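Local coordinates for activator of Hsp90 ATPase homologue 1/2-like C-terminal domain-containing protein (PDB 1XFS) that is of unknown function but, as a member of the AHA1 family with a Bet v 1-like fold, may bind a hydrophobic ligand or partner protein, at residues P32-K37 with E161-Q166. Sequence-based numbering, arbitrary orientation.
Sequences PELLKK and EELLKQ
Leu34 and Lys37 meet a single side chain, Leu163, where the short helix 32-35 approaches the long C-terminal helix 149-167 of the Bet v 1-like (helix-grip) fold, in which such a helix lies across the curved antiparallel sheet. Three observations mark a light surface contact: only 176 Å² is buried in total, the nearest CA atoms, those of Lys37 and Leu163, stand 7.6 Å apart, and no hydrogen bond runs across. Pro32 faces the sheet, touching Cys49 and Val51 of strand 45-51. At Leu34 the two leucines run obliquely to each other and meet methyl to methyl, CD2 of Leu34 lying 4.0 Å from CD2 of Leu163. The same Leu163 methyl touches the backbone too, CD2 coming 3.6 Å from Leu34 O, beside the oxygen and tilted from the plane of its carbonyl. That oxygen already accepts a hydrogen bond from Lys37 N (2.9 Å), so the methyl packs against a carbonyl satisfied within its own turn. The CB of Leu35 points away from segment 161-166, and its side chain touches the same two strand residues as Pro32. Lys36 likewise turns from the interface: its NZ donates to Glu33 O at 2.8 Å and makes a weak hydrogen bond, within a salt bridge, to Glu33 OE2, tying the ammonium group back to its own segment. Lys37 brings its aliphatic part instead, its extended chain crossing Leu163 at about a right angle while NZ continues past the leucine. From the long helix, Leu163 reaches both partners because its CG is anti to the backbone N (chi1 174°), and Trp38 also touches it. The two methyls divide the lysine between them: Leu163 CD2 meets Lys37 CB at 4.0 Å, and Leu163 CD1 lies 4.0 Å from Lys37 CD.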
loop_
_atom_site.group_PDB
_atom_site.type_symbol
_atom_site.label_atom_id
_atom_site.label_comp_id
_atom_site.label_asym_id
_atom_site.label_seq_id
_atom_site.Cartn_x
_atom_site.Cartn_y
_atom_site.Cartn_z
ATOM N N PRO A 32 2.542 -9.576 -18.416
ATOM C CA PRO A 32 3.958 -9.283 -18.665
ATOM C C PRO A 32 4.352 -9.339 -20.148
ATOM O O PRO A 32 5.039 -8.450 -20.641
ATOM C CB PRO A 32 4.678 -10.335 -17.823
ATOM C CG PRO A 32 3.750 -10.501 -16.651
ATOM C CD PRO A 32 2.389 -10.553 -17.324
ATOM N N GLU A 33 3.902 -10.375 -20.854
ATOM C CA GLU A 33 4.218 -10.529 -22.270
ATOM C C GLU A 33 3.793 -9.321 -23.102
ATOM O O GLU A 33 4.390 -9.033 -24.142
ATOM C CB GLU A 33 3.569 -11.799 -22.829
ATOM C CG GLU A 33 4.324 -13.081 -22.494
ATOM C CD GLU A 33 5.608 -13.235 -23.297
ATOM O OE1 GLU A 33 5.525 -13.566 -24.499
ATOM O OE2 GLU A 33 6.701 -13.015 -22.733
ATOM N N LEU A 34 2.757 -8.619 -22.647
ATOM C CA LEU A 34 2.265 -7.430 -23.341
ATOM C C LEU A 34 2.910 -6.179 -22.754
ATOM O O LEU A 34 3.325 -5.279 -23.481
ATOM C CB LEU A 34 0.739 -7.336 -23.215
ATOM C CG LEU A 34 -0.046 -8.420 -23.961
ATOM C CD1 LEU A 34 -1.537 -8.334 -23.634
ATOM C CD2 LEU A 34 0.181 -8.242 -25.455
ATOM N N LEU A 35 2.988 -6.131 -21.428
ATOM C CA LEU A 35 3.587 -5.002 -20.733
ATOM C C LEU A 35 4.978 -4.663 -21.246
ATOM O O LEU A 35 5.303 -3.497 -21.449
ATOM C CB LEU A 35 3.672 -5.297 -19.237
ATOM C CG LEU A 35 2.390 -5.081 -18.431
ATOM C CD1 LEU A 35 2.525 -5.731 -17.056
ATOM C CD2 LEU A 35 2.126 -3.589 -18.297
ATOM N N LYS A 36 5.800 -5.680 -21.462
ATOM C CA LYS A 36 7.160 -5.430 -21.915
ATOM C C LYS A 36 7.242 -4.799 -23.299
ATOM O O LYS A 36 8.326 -4.423 -23.747
ATOM C CB LYS A 36 7.972 -6.723 -21.893
ATOM C CG LYS A 36 7.562 -7.739 -22.931
ATOM C CD LYS A 36 8.464 -8.954 -22.849
ATOM C CE LYS A 36 8.281 -9.859 -24.051
ATOM N NZ LYS A 36 6.884 -10.335 -24.194
ATOM N N LYS A 37 6.104 -4.662 -23.969
ATOM C CA LYS A 37 6.090 -4.074 -25.302
ATOM C C LYS A 37 5.509 -2.668 -25.400
ATOM O O LYS A 37 5.374 -2.142 -26.506
ATOM C CB LYS A 37 5.344 -4.989 -26.270
ATOM C CG LYS A 37 6.045 -6.304 -26.519
ATOM C CD LYS A 37 5.314 -7.115 -27.557
ATOM C CE LYS A 37 6.093 -8.358 -27.916
ATOM N NZ LYS A 37 5.396 -9.124 -28.980
ATOM N N GLU A 161 -2.123 1.265 -27.304
ATOM C CA GLU A 161 -3.208 1.177 -28.271
ATOM C C GLU A 161 -2.721 0.540 -29.569
ATOM O O GLU A 161 -3.425 -0.266 -30.173
ATOM C CB GLU A 161 -3.786 2.564 -28.556
ATOM C CG GLU A 161 -5.121 2.524 -29.292
ATOM C CD GLU A 161 -5.665 3.901 -29.599
ATOM O OE1 GLU A 161 -6.822 3.994 -30.062
ATOM O OE2 GLU A 161 -4.932 4.892 -29.387
ATOM N N GLU A 162 -1.513 0.899 -29.989
ATOM C CA GLU A 162 -0.942 0.354 -31.216
ATOM C C GLU A 162 -0.725 -1.154 -31.109
ATOM O O GLU A 162 -0.970 -1.900 -32.057
ATOM C CB GLU A 162 0.388 1.045 -31.528
ATOM C CG GLU A 162 1.097 0.511 -32.759
ATOM C CD GLU A 162 2.432 1.189 -32.996
ATOM O OE1 GLU A 162 3.341 1.032 -32.152
ATOM O OE2 GLU A 162 2.571 1.883 -34.026
ATOM N N LEU A 163 -0.264 -1.595 -29.943
ATOM C CA LEU A 163 -0.004 -3.005 -29.694
ATOM C C LEU A 163 -1.267 -3.856 -29.712
ATOM O O LEU A 163 -1.323 -4.895 -30.373
ATOM C CB LEU A 163 0.692 -3.171 -28.339
ATOM C CG LEU A 163 0.915 -4.603 -27.840
ATOM C CD1 LEU A 163 1.929 -5.307 -28.729
ATOM C CD2 LEU A 163 1.409 -4.570 -26.396
ATOM N N LEU A 164 -2.281 -3.412 -28.977
ATOM C CA LEU A 164 -3.538 -4.144 -28.884
ATOM C C LEU A 164 -4.280 -4.255 -30.209
ATOM O O LEU A 164 -4.963 -5.248 -30.461
ATOM C CB LEU A 164 -4.434 -3.494 -27.828
ATOM C CG LEU A 164 -3.847 -3.523 -26.407
ATOM C CD1 LEU A 164 -4.790 -2.809 -25.449
ATOM C CD2 LEU A 164 -3.630 -4.969 -25.970
ATOM N N LYS A 165 -4.146 -3.245 -31.060
ATOM C CA LYS A 165 -4.820 -3.278 -32.352
ATOM C C LYS A 165 -4.245 -4.336 -33.293
ATOM O O LYS A 165 -4.987 -4.981 -34.032
ATOM C CB LYS A 165 -4.763 -1.902 -33.018
ATOM C CG LYS A 165 -5.669 -0.877 -32.361
ATOM C CD LYS A 165 -5.629 0.448 -33.094
ATOM C CE LYS A 165 -6.576 1.450 -32.461
ATOM N NZ LYS A 165 -6.483 2.778 -33.128
ATOM N N GLN A 166 -2.929 -4.526 -33.259
ATOM C CA GLN A 166 -2.292 -5.504 -34.133
ATOM C C GLN A 166 -2.249 -6.917 -33.561
ATOM O O GLN A 166 -2.111 -7.888 -34.304
ATOM C CB GLN A 166 -0.878 -5.045 -34.486
ATOM C CG GLN A 166 -0.847 -3.737 -35.262
ATOM C CD GLN A 166 -1.723 -3.777 -36.505
ATOM O OE1 GLN A 166 -1.490 -4.571 -37.418
ATOM N NE2 GLN A 166 -2.739 -2.918 -36.542
#